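Local structure of designed CISK-PX domain (Synthetic construct, 4OXW) at residues Arg43-Ser46 / Asp47-Leu51; His52-Leu55 / Gln56-Tyr59; Glu82-Lys85 / Gln86-Lys90; Val32-Gly35 / Gly36-Trp39. The protein is a computationally designed PX domain modelled on that of the kinase CISK, and probably binds phosphoinositide headgroups as natural PX domains do. One frame throughout, in Å; residues are numbered along the deposited sequence.

Contact 1 of 4, residues Arg43-Ser46 / Asp47-Leu51; sequences RRYS and DFYWL. With SO4 (sulfate ion), chain B; SO4 (sulfate ion), chain C.
R44 O accepts two backbone donors from the first turn of helix 45-58. F48 N bonds to R44 O at 3.3 Å, and D47 N makes a weak bond to the same oxygen. R44 is the N-cap. D47 answers it from the third helical position. Its CG is anti to its own carbonyl carbon (chi1 -58°), which turns the carboxylate back towards the strand. R44 N then reaches OD2 of D47 at 2.9 Å, from above the carboxylate plane. This is one half of a capping box. Beside it, R43 CB packs on F48 CE2, while R43 NH2 bonds to F110 O.

The R44 guanidinium binds through its edge. NH1 and NH2 fork onto O3 and O1 of the chain C sulfate, and the NH2 bond is nearly straight (177°). R44 NH2 also meets O2 of the chain B sulfate at 2.7 Å. S46 N gives to O3 of that ion at 2.8 Å, and S46 OG sits over the guanidinium face. A leucine in place of R44 would probably leave both sulfates without this charged partner. The sulfates are probably from the crystallisation liquor, but the arginine and helix N-terminus holding them are consistent with the phosphate pocket of PX domains.

Contact 2 of 4, residues His52-Leu55 / Gln56-Tyr59; sequences HKKL and QQRY
The Q56 amide meets the H52 ring obliquely, with the two planes 64° apart. Q56 NE2 comes within 3.4 Å of H52 NE2, but the angle is too poor for a hydrogen bond. The imidazole is tied down on its other nitrogen, where ND1 bonds to Y91 OH. Q56 CG lies anti to the backbone N (chi1 -175°) and the chain stays extended, which carries the amide back one turn to the ring.

The other end of the amide turns to K53. These two side chains run alongside each other in the same direction, and K53 NZ stands 3.9 Å from Q56 OE1. A water donates to K53 O at 2.8 Å and, at longer range, to Q56 OE1. K54 and Q57 form a second parallel pair, with K54 CD touching Q57 OE1 at 3.5 Å. Helical backbone bonds run beneath them. In the last turn Y59 N reaches L55 O at 2.8 Å, as Y59 leaves the helix.

The stretch is the C-terminal end of helix 45-58. L55 packs on V107 and K54 on L106, both of helix 105-112. R58 forms a salt bridge with D104, and Y59 rests on V100 and L101 of helix 99-102.

Contact 3 of 4, residues Glu82-Lys85 / Gln86-Lys90; sequences EKRK and QGLEK
R84 CG packs against L88 CD1 at 3.8 Å, one helical turn apart. The two side chains lie side by side and point the same way. Beneath them L88 N bonds to R84 O at 2.8 Å. The same spacing repeats along the backbone: Q86 N to E82 O, G87 N to K83 O and E89 N to K85 O. The Q86 side chain runs back along the preceding turn, and its CG touches E82 O at 3.0 Å.

The charged pair of the segment is E82 with K85. K85 NZ forms a salt bridge to E82 OE1 at 3.0 Å, using the syn lone pair of that oxygen. The lysine chain is extended as far as CD and then bends (chi3 62°), which brings the ammonium round to the glutamate. K85 NZ also bonds to P13 O. A methionine in place of K85 is likely to leave the E82 carboxylate without its counter-charge and P13 O without this donor.

Further out, loops and strands fix the side chains. R84 NH2 bonds to P68 O, and its guanidinium makes a cation-pi contact with Y45. E89 OE2 accepts a hydrogen bond from I12 N, while L88 rests on I12 and Y28. L88 is buried, whereas Q86 is exposed on the outer side. This is a regular alpha helix with side-chain contacts one turn apart. One flank docks on strands 9-18 and 25-34, as a helix does against the sheet in the PX fold.

Contact 4 of 4, residues Val32-Gly35 / Gly36-Trp39; sequences VKTG and GEEW
V32 CB lies over the face of the W39 indole, near the tip of a beta hairpin with a two-residue turn. Strands 25-34 and 37-44 are joined there by a type II' turn from T34 to E37. V32 and W39 are an antiparallel hydrogen-bonded pair, with V32 N only 2.8 Å from W39 O.

From its CB, W39 turns CG into the position between its own backbone N and carbonyl carbon (chi1 63°). This folds the indole across to the neighbouring strand. CD2 and CE3 pass near V32 O. NE1 and CE2 lie under V32 CB, which makes a CH-pi contact 3.9 Å from the centroid of the five-membered ring, 23° off its normal. NE1 also donates to L111 O, which anchors that edge of the indole. Further along, CZ2 touches V32 CG1 at 3.4 Å. At the far end CH2 meets T34 CG2 at 3.8 Å, and here the methyl comes to the ring edge. Valine and threonine thus cover a face and an edge of one indole.

K33 and E38 occupy the other side of the hairpin as a non-hydrogen-bonded pair. They lie side by side, and K33 CD approaches E38 OE2 at 3.4 Å. Their charges are close but beyond salt-bridge range.

G35 has a positive phi, and a CB there would clash with G36 N. T34 N and E37 N each bond to the other residue's carbonyl oxygen. One water donates to both G35 O and E37 O, at 2.9 Å from each.

In the fold
The order along the chain is contact 4, contact 1, contact 2, contact 3. Strand 37-44 runs from the hairpin of contact 4 to the strand-helix junction of contact 1, whose centre is about 22 Å away. Helix 45-58 then links contact 1 to contact 2, with centres about 13 Å apart. Contact 3 lies on the next helix, 78-96. It touches contact 1 through Y45 against R84 and F48 against L88, but its nearest atoms stay about 8 Å from contact 2. Contacts 2 and 4 are farthest apart, at about 25 Å between centres. Contacts 1 and 3 meet beside the sulfate-bound region, consistent with the headgroup site of PX domains.

Contact 1 of 4, residues Arg43-Ser46 / Asp47-Leu51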
loop_
_atom_site.group_PDB
_atom_site.type_symbol
_atom_site.label_atom_id
_atom_site.label_comp_id
_atom_site.label_asym_id
_atom_site.label_seq_id
_atom_site.Cartn_x
_atom_site.Cartn_y
_atom_site.Cartn_z
ATOM N N ARG A 43 3.519 0.127 -5.540
ATOM C CA ARG A 43 3.657 -1.031 -4.664
ATOM C C ARG A 43 2.623 -2.079 -4.952
ATOM O O ARG A 43 1.436 -1.796 -5.130
ATOM C CB ARG A 43 3.531 -0.625 -3.171
ATOM C CG ARG A 43 4.585 0.393 -2.766
ATOM C CD ARG A 43 5.972 -0.264 -2.598
ATOM N NE ARG A 43 6.941 0.744 -2.167
ATOM C CZ ARG A 43 7.928 1.220 -2.883
ATOM N NH1 ARG A 43 8.150 0.797 -4.126
ATOM N NH2 ARG A 43 8.728 2.151 -2.370
ATOM N N ARG A 44 3.052 -3.317 -4.922
ATOM C CA ARG A 44 2.137 -4.463 -5.046
ATOM C C ARG A 44 1.508 -4.824 -3.723
ATOM O O ARG A 44 2.037 -4.475 -2.660
ATOM C CB ARG A 44 2.943 -5.727 -5.546
ATOM C CG ARG A 44 3.632 -5.573 -6.857
ATOM C CD ARG A 44 4.642 -6.712 -7.034
ATOM N NE ARG A 44 3.950 -7.995 -7.001
ATOM C CZ ARG A 44 4.530 -9.145 -6.673
ATOM N NH1 ARG A 44 5.829 -9.180 -6.358
ATOM N NH2 ARG A 44 3.826 -10.269 -6.683
ATOM N N TYR A 45 0.412 -5.572 -3.749
ATOM C CA TYR A 45 -0.213 -6.049 -2.528
ATOM C C TYR A 45 0.801 -6.784 -1.663
ATOM O O TYR A 45 0.829 -6.628 -0.439
ATOM C CB TYR A 45 -1.393 -7.013 -2.789
ATOM C CG TYR A 45 -1.969 -7.581 -1.521
ATOM C CD1 TYR A 45 -2.880 -6.862 -0.746
ATOM C CD2 TYR A 45 -1.621 -8.866 -1.068
ATOM C CE1 TYR A 45 -3.406 -7.381 0.427
ATOM C CE2 TYR A 45 -2.131 -9.362 0.100
ATOM C CZ TYR A 45 -3.004 -8.632 0.864
ATOM O OH TYR A 45 -3.533 -9.140 2.026
ATOM N N SER A 46 1.654 -7.585 -2.290
ATOM C CA SER A 46 2.654 -8.365 -1.520
ATOM C C SER A 46 3.649 -7.462 -0.825
ATOM O O SER A 46 4.194 -7.843 0.213
ATOM C CB SER A 46 3.383 -9.363 -2.410
ATOM O OG SER A 46 4.039 -8.742 -3.487
ATOM N N ASP A 47 3.917 -6.273 -1.384
ATOM C CA ASP A 47 4.755 -5.282 -0.665
ATOM C C ASP A 47 4.064 -4.793 0.613
ATOM O O ASP A 47 4.683 -4.697 1.700
ATOM C CB ASP A 47 5.129 -4.113 -1.520
ATOM C CG ASP A 47 5.889 -4.503 -2.785
ATOM O OD1 ASP A 47 6.762 -5.376 -2.689
ATOM O OD2 ASP A 47 5.674 -3.822 -3.799
ATOM N N PHE A 48 2.797 -4.441 0.508
ATOM C CA PHE A 48 1.996 -4.069 1.660
ATOM C C PHE A 48 1.924 -5.182 2.691
ATOM O O PHE A 48 1.999 -4.934 3.884
ATOM C CB PHE A 48 0.556 -3.739 1.316
ATOM C CG PHE A 48 0.334 -2.420 0.637
ATOM C CD1 PHE A 48 -0.052 -1.302 1.389
ATOM C CD2 PHE A 48 0.412 -2.286 -0.737
ATOM C CE1 PHE A 48 -0.320 -0.102 0.749
ATOM C CE2 PHE A 48 0.149 -1.074 -1.380
ATOM C CZ PHE A 48 -0.233 0.021 -0.622
ATOM N N TYR A 49 1.812 -6.430 2.233
ATOM C CA TYR A 49 1.709 -7.574 3.133
ATOM C C TYR A 49 3.009 -7.777 3.936
ATOM O O TYR A 49 2.948 -7.995 5.144
ATOM C CB TYR A 49 1.394 -8.816 2.311
ATOM C CG TYR A 49 1.106 -10.048 3.138
ATOM C CD1 TYR A 49 -0.184 -10.345 3.553
ATOM C CD2 TYR A 49 2.125 -10.912 3.452
ATOM C CE1 TYR A 49 -0.441 -11.465 4.320
ATOM C CE2 TYR A 49 1.877 -12.043 4.191
ATOM C CZ TYR A 49 0.604 -12.310 4.619
ATOM O OH TYR A 49 0.394 -13.458 5.350
ATOM N N TRP A 50 4.149 -7.674 3.263
ATOM C CA TRP A 50 5.452 -7.753 3.921
ATOM C C TRP A 50 5.610 -6.611 4.944
ATOM O O TRP A 50 6.009 -6.878 6.096
ATOM C CB TRP A 50 6.598 -7.737 2.906
ATOM C CG TRP A 50 7.934 -8.176 3.494
ATOM C CD1 TRP A 50 8.418 -9.451 3.575
ATOM C CD2 TRP A 50 8.918 -7.333 4.073
ATOM N NE1 TRP A 50 9.658 -9.447 4.191
ATOM C CE2 TRP A 50 9.997 -8.160 4.490
ATOM C CE3 TRP A 50 9.001 -5.964 4.291
ATOM C CZ2 TRP A 50 11.121 -7.652 5.110
ATOM C CZ3 TRP A 50 10.124 -5.458 4.884
ATOM C CH2 TRP A 50 11.174 -6.303 5.298
ATOM N N LEU A 51 5.283 -5.374 4.541
ATOM C CA LEU A 51 5.354 -4.222 5.445
ATOM C C LEU A 51 4.515 -4.518 6.699
ATOM O O LEU A 51 4.951 -4.322 7.846
ATOM C CB LEU A 51 4.812 -2.971 4.756
ATOM C CG LEU A 51 4.663 -1.795 5.703
ATOM C CD1 LEU A 51 6.046 -1.305 6.118
ATOM C CD2 LEU A 51 3.878 -0.699 5.019
HETATM S S SO4 B . 0.582 -9.522 -5.709
HETATM O O1 SO4 B . -0.759 -8.985 -6.127
HETATM O O2 SO4 B . 1.189 -9.914 -7.021
HETATM O O3 SO4 B . 1.447 -8.678 -4.855
HETATM O O4 SO4 B . 0.290 -10.675 -4.845
HETATM S S SO4 C . 6.496 -13.009 -5.366
HETATM O O1 SO4 C . 5.165 -12.980 -6.020
HETATM O O2 SO4 C . 7.457 -13.791 -6.191
HETATM O O3 SO4 C . 7.046 -11.628 -5.218
HETATM O O4 SO4 C . 6.376 -13.626 -4.023
HETATM O O HOH W 1 6.305 -7.708 -3.774
#

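Contact 2 of 4, residues His52-Leu55 / Gln56-Tyr59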
loop_
_atom_site.group_PDB
_atom_site.type_symbol
_atom_site.label_atom_id
_atom_site.label_comp_id
_atom_site.label_asym_id
_atom_site.label_seq_id
_atom_site.Cartn_x
_atom_site.Cartn_y
_atom_site.Cartn_z
ATOM N N HIS A 52 3.289 -4.997 6.487
ATOM C CA HIS A 52 2.377 -5.262 7.568
ATOM C C HIS A 52 2.926 -6.282 8.548
ATOM O O HIS A 52 2.888 -6.086 9.760
ATOM C CB HIS A 52 1.119 -5.829 6.979
ATOM C CG HIS A 52 0.073 -6.123 7.985
ATOM N ND1 HIS A 52 -0.574 -5.127 8.692
ATOM C CD2 HIS A 52 -0.463 -7.293 8.394
ATOM C CE1 HIS A 52 -1.465 -5.680 9.490
ATOM N NE2 HIS A 52 -1.409 -6.992 9.336
ATOM N N LYS A 53 3.443 -7.383 8.024
ATOM C CA LYS A 53 3.943 -8.440 8.913
ATOM C C LYS A 53 5.105 -7.910 9.756
ATOM O O LYS A 53 5.176 -8.201 10.954
ATOM C CB LYS A 53 4.371 -9.662 8.103
ATOM C CG LYS A 53 3.209 -10.490 7.559
ATOM C CD LYS A 53 2.281 -11.020 8.649
ATOM C CE LYS A 53 1.103 -11.767 8.047
ATOM N NZ LYS A 53 -0.066 -11.823 8.969
ATOM N N LYS A 54 5.975 -7.101 9.172
ATOM C CA LYS A 54 7.146 -6.584 9.908
ATOM C C LYS A 54 6.757 -5.497 10.870
ATOM O O LYS A 54 7.286 -5.436 11.964
ATOM C CB LYS A 54 8.234 -6.093 8.952
ATOM C CG LYS A 54 8.759 -7.201 8.070
ATOM C CD LYS A 54 9.045 -8.459 8.902
ATOM C CE LYS A 54 10.081 -9.369 8.278
ATOM N NZ LYS A 54 9.914 -10.813 8.620
ATOM N N LEU A 55 5.822 -4.641 10.481
ATOM C CA LEU A 55 5.338 -3.611 11.403
ATOM C C LEU A 55 4.588 -4.179 12.556
ATOM O O LEU A 55 4.681 -3.675 13.691
ATOM C CB LEU A 55 4.412 -2.632 10.694
ATOM C CG LEU A 55 5.084 -1.507 9.971
ATOM C CD1 LEU A 55 3.975 -0.638 9.386
ATOM C CD2 LEU A 55 5.980 -0.621 10.842
ATOM N N GLN A 56 3.804 -5.203 12.277
ATOM C CA GLN A 56 3.000 -5.848 13.294
ATOM C C GLN A 56 3.902 -6.474 14.362
ATOM O O GLN A 56 3.532 -6.549 15.537
ATOM C CB GLN A 56 2.160 -6.896 12.606
ATOM C CG GLN A 56 1.152 -7.627 13.437
ATOM C CD GLN A 56 0.238 -8.440 12.553
ATOM O OE1 GLN A 56 0.665 -9.391 11.901
ATOM N NE2 GLN A 56 -1.024 -8.051 12.507
ATOM N N GLN A 57 5.088 -6.909 13.969
ATOM C CA GLN A 57 6.044 -7.447 14.941
ATOM C C GLN A 57 6.555 -6.350 15.879
ATOM O O GLN A 57 6.747 -6.600 17.062
ATOM C CB GLN A 57 7.197 -8.161 14.248
ATOM C CG GLN A 57 6.781 -9.499 13.650
ATOM C CD GLN A 57 7.633 -9.962 12.464
ATOM O OE1 GLN A 57 8.753 -9.482 12.238
ATOM N NE2 GLN A 57 7.095 -10.912 11.697
ATOM N N ARG A 58 6.722 -5.135 15.367
ATOM C CA ARG A 58 7.290 -4.043 16.132
ATOM C C ARG A 58 6.234 -3.323 16.967
ATOM O O ARG A 58 6.474 -2.963 18.133
ATOM C CB ARG A 58 7.947 -3.040 15.181
ATOM C CG ARG A 58 9.198 -3.527 14.467
ATOM C CD ARG A 58 9.807 -2.382 13.658
ATOM N NE ARG A 58 10.976 -2.766 12.870
ATOM C CZ ARG A 58 11.815 -1.899 12.303
ATOM N NH1 ARG A 58 11.626 -0.590 12.435
ATOM N NH2 ARG A 58 12.856 -2.338 11.601
ATOM N N TYR A 59 5.050 -3.132 16.385
ATOM C CA TYR A 59 4.017 -2.287 16.950
ATOM C C TYR A 59 2.643 -2.910 16.794
ATOM O O TYR A 59 1.761 -2.302 16.197
ATOM C CB TYR A 59 4.015 -0.938 16.246
ATOM C CG TYR A 59 5.267 -0.110 16.425
ATOM C CD1 TYR A 59 5.475 0.589 17.609
ATOM C CD2 TYR A 59 6.238 -0.000 15.410
ATOM C CE1 TYR A 59 6.600 1.367 17.799
ATOM C CE2 TYR A 59 7.386 0.767 15.607
ATOM C CZ TYR A 59 7.547 1.453 16.803
ATOM O OH TYR A 59 8.655 2.236 17.044
HETATM O O HOH W 2 3.702 -10.208 12.123
#

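Contact 3 of 4, residues Glu82-Lys85 / Gln86-Lys90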
loop_
_atom_site.group_PDB
_atom_site.type_symbol
_atom_site.label_atom_id
_atom_site.label_comp_id
_atom_site.label_asym_id
_atom_site.label_seq_id
_atom_site.Cartn_x
_atom_site.Cartn_y
_atom_site.Cartn_z
ATOM N N GLU A 82 -10.767 -2.498 -7.400
ATOM C CA GLU A 82 -11.171 -1.224 -6.869
ATOM C C GLU A 82 -11.369 -1.225 -5.352
ATOM O O GLU A 82 -11.006 -0.269 -4.676
ATOM C CB GLU A 82 -12.478 -0.731 -7.496
ATOM C CG GLU A 82 -12.413 -0.418 -8.971
ATOM C CD GLU A 82 -11.503 0.736 -9.351
ATOM O OE1 GLU A 82 -11.102 1.541 -8.485
ATOM O OE2 GLU A 82 -11.129 0.767 -10.541
ATOM N N LYS A 83 -11.961 -2.305 -4.820
ATOM C CA LYS A 83 -12.178 -2.445 -3.378
ATOM C C LYS A 83 -10.867 -2.644 -2.639
ATOM O O LYS A 83 -10.692 -2.051 -1.569
ATOM C CB LYS A 83 -13.094 -3.626 -3.070
ATOM C CG LYS A 83 -13.314 -3.802 -1.567
ATOM C CD LYS A 83 -14.094 -5.081 -1.224
ATOM C CE LYS A 83 -14.301 -5.232 0.278
ATOM N NZ LYS A 83 -15.217 -6.376 0.581
ATOM N N ARG A 84 -9.955 -3.440 -3.197
ATOM C CA ARG A 84 -8.618 -3.594 -2.590
ATOM C C ARG A 84 -7.865 -2.235 -2.579
ATOM O O ARG A 84 -7.265 -1.887 -1.587
ATOM C CB ARG A 84 -7.802 -4.634 -3.331
ATOM C CG ARG A 84 -6.393 -4.788 -2.823
ATOM C CD ARG A 84 -5.683 -5.978 -3.421
ATOM N NE ARG A 84 -5.885 -7.212 -2.658
ATOM C CZ ARG A 84 -5.279 -8.363 -2.935
ATOM N NH1 ARG A 84 -4.470 -8.463 -3.956
ATOM N NH2 ARG A 84 -5.427 -9.426 -2.139
ATOM N N LYS A 85 -7.915 -1.507 -3.682
ATOM C CA LYS A 85 -7.295 -0.173 -3.755
ATOM C C LYS A 85 -7.786 0.687 -2.595
ATOM O O LYS A 85 -6.984 1.340 -1.863
ATOM C CB LYS A 85 -7.613 0.495 -5.089
ATOM C CG LYS A 85 -6.962 1.875 -5.160
ATOM C CD LYS A 85 -7.165 2.529 -6.525
ATOM C CE LYS A 85 -8.661 2.707 -6.733
ATOM N NZ LYS A 85 -8.935 3.550 -7.931
ATOM N N GLN A 86 -9.105 0.749 -2.415
ATOM C CA GLN A 86 -9.699 1.550 -1.365
ATOM C C GLN A 86 -9.253 1.136 0.028
ATOM O O GLN A 86 -8.948 1.961 0.882
ATOM C CB GLN A 86 -11.204 1.440 -1.446
ATOM C CG GLN A 86 -11.786 1.927 -2.739
ATOM C CD GLN A 86 -13.285 1.643 -2.827
ATOM O OE1 GLN A 86 -13.958 1.450 -1.795
ATOM N NE2 GLN A 86 -13.815 1.606 -4.055
ATOM N N GLY A 87 -9.190 -0.174 0.226
ATOM C CA GLY A 87 -8.750 -0.701 1.528
ATOM C C GLY A 87 -7.304 -0.455 1.808
ATOM O O GLY A 87 -6.915 -0.152 2.959
ATOM N N LEU A 88 -6.461 -0.608 0.784
ATOM C CA LEU A 88 -5.020 -0.347 0.946
ATOM C C LEU A 88 -4.772 1.135 1.191
ATOM O O LEU A 88 -3.884 1.502 1.937
ATOM C CB LEU A 88 -4.258 -0.774 -0.304
ATOM C CG LEU A 88 -4.161 -2.290 -0.522
ATOM C CD1 LEU A 88 -3.476 -2.608 -1.832
ATOM C CD2 LEU A 88 -3.372 -2.968 0.604
ATOM N N GLU A 89 -5.596 1.986 0.587
ATOM C CA GLU A 89 -5.524 3.436 0.842
ATOM C C GLU A 89 -5.845 3.776 2.312
ATOM O O GLU A 89 -5.099 4.497 2.977
ATOM C CB GLU A 89 -6.439 4.220 -0.105
ATOM C CG GLU A 89 -6.438 5.715 0.161
ATOM C CD GLU A 89 -7.308 6.468 -0.832
ATOM O OE1 GLU A 89 -8.539 6.328 -0.707
ATOM O OE2 GLU A 89 -6.769 7.158 -1.734
ATOM N N LYS A 90 -6.928 3.228 2.827
ATOM C CA LYS A 90 -7.303 3.439 4.247
ATOM C C LYS A 90 -6.197 2.900 5.138
ATOM O O LYS A 90 -5.792 3.531 6.136
ATOM C CB LYS A 90 -8.646 2.739 4.539
ATOM C CG LYS A 90 -9.034 2.809 6.004
ATOM C CD LYS A 90 -10.489 2.376 6.171
ATOM C CE LYS A 90 -10.820 2.042 7.625
ATOM N NZ LYS A 90 -12.192 1.456 7.790
#

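Contact 4 of 4, residues Val32-Gly35 / Gly36-Trp39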
loop_
_atom_site.group_PDB
_atom_site.type_symbol
_atom_site.label_atom_id
_atom_site.label_comp_id
_atom_site.label_asym_id
_atom_site.label_seq_id
_atom_site.Cartn_x
_atom_site.Cartn_y
_atom_site.Cartn_z
ATOM N N VAL A 32 2.275 10.705 -2.390
ATOM C CA VAL A 32 2.779 11.055 -1.075
ATOM C C VAL A 32 3.048 12.562 -1.113
ATOM O O VAL A 32 3.644 13.044 -2.050
ATOM C CB VAL A 32 4.059 10.304 -0.733
ATOM C CG1 VAL A 32 4.536 10.652 0.680
ATOM C CG2 VAL A 32 3.880 8.803 -0.882
ATOM N N LYS A 33 2.498 13.294 -0.143
ATOM C CA LYS A 33 2.729 14.748 -0.009
ATOM C C LYS A 33 3.291 15.071 1.361
ATOM O O LYS A 33 2.886 14.505 2.385
ATOM C CB LYS A 33 1.407 15.472 -0.217
ATOM C CG LYS A 33 0.917 15.335 -1.628
ATOM C CD LYS A 33 -0.577 15.527 -1.745
ATOM C CE LYS A 33 -0.965 16.995 -1.743
ATOM N NZ LYS A 33 -2.263 17.181 -2.458
ATOM N N THR A 34 4.278 15.949 1.413
ATOM C CA THR A 34 4.734 16.393 2.704
ATOM C C THR A 34 5.251 17.791 2.471
ATOM O O THR A 34 5.926 18.038 1.482
ATOM C CB THR A 34 5.791 15.484 3.335
ATOM O OG1 THR A 34 6.095 15.968 4.647
ATOM C CG2 THR A 34 7.045 15.437 2.536
ATOM N N GLY A 35 4.901 18.723 3.342
ATOM C CA GLY A 35 5.243 20.123 2.999
ATOM C C GLY A 35 4.657 20.505 1.665
ATOM O O GLY A 35 3.454 20.327 1.438
ATOM N N GLY A 36 5.467 21.072 0.761
ATOM C CA GLY A 36 5.018 21.387 -0.564
ATOM C C GLY A 36 5.554 20.429 -1.609
ATOM O O GLY A 36 5.504 20.720 -2.792
ATOM N N GLU A 37 6.062 19.280 -1.163
ATOM C CA GLU A 37 6.608 18.253 -2.044
ATOM C C GLU A 37 5.561 17.153 -2.294
ATOM O O GLU A 37 4.697 16.902 -1.440
ATOM C CB GLU A 37 7.829 17.615 -1.404
ATOM C CG GLU A 37 8.886 18.616 -0.950
ATOM C CD GLU A 37 10.081 17.956 -0.301
ATOM O OE1 GLU A 37 9.892 16.965 0.440
ATOM O OE2 GLU A 37 11.215 18.437 -0.521
ATOM N N GLU A 38 5.621 16.542 -3.485
ATOM C CA GLU A 38 4.706 15.455 -3.842
ATOM C C GLU A 38 5.464 14.491 -4.751
ATOM O O GLU A 38 6.268 14.899 -5.602
ATOM C CB GLU A 38 3.460 16.014 -4.518
ATOM C CG GLU A 38 2.422 14.968 -4.938
ATOM C CD GLU A 38 1.113 15.582 -5.392
ATOM O OE1 GLU A 38 1.147 16.639 -6.054
ATOM O OE2 GLU A 38 0.047 15.002 -5.096
ATOM N N TRP A 39 5.274 13.196 -4.518
ATOM C CA TRP A 39 5.870 12.181 -5.386
ATOM C C TRP A 39 4.955 10.949 -5.325
ATOM O O TRP A 39 3.942 10.934 -4.637
ATOM C CB TRP A 39 7.277 11.809 -4.958
ATOM C CG TRP A 39 7.390 11.197 -3.630
ATOM C CD1 TRP A 39 7.350 9.849 -3.322
ATOM C CD2 TRP A 39 7.599 11.879 -2.389
ATOM N NE1 TRP A 39 7.510 9.669 -1.968
ATOM C CE2 TRP A 39 7.648 10.894 -1.366
ATOM C CE3 TRP A 39 7.702 13.234 -2.030
ATOM C CZ2 TRP A 39 7.831 11.212 -0.031
ATOM C CZ3 TRP A 39 7.874 13.545 -0.713
ATOM C CH2 TRP A 39 7.946 12.546 0.282
HETATM O O HOH W 3 2.596 18.832 -0.955
#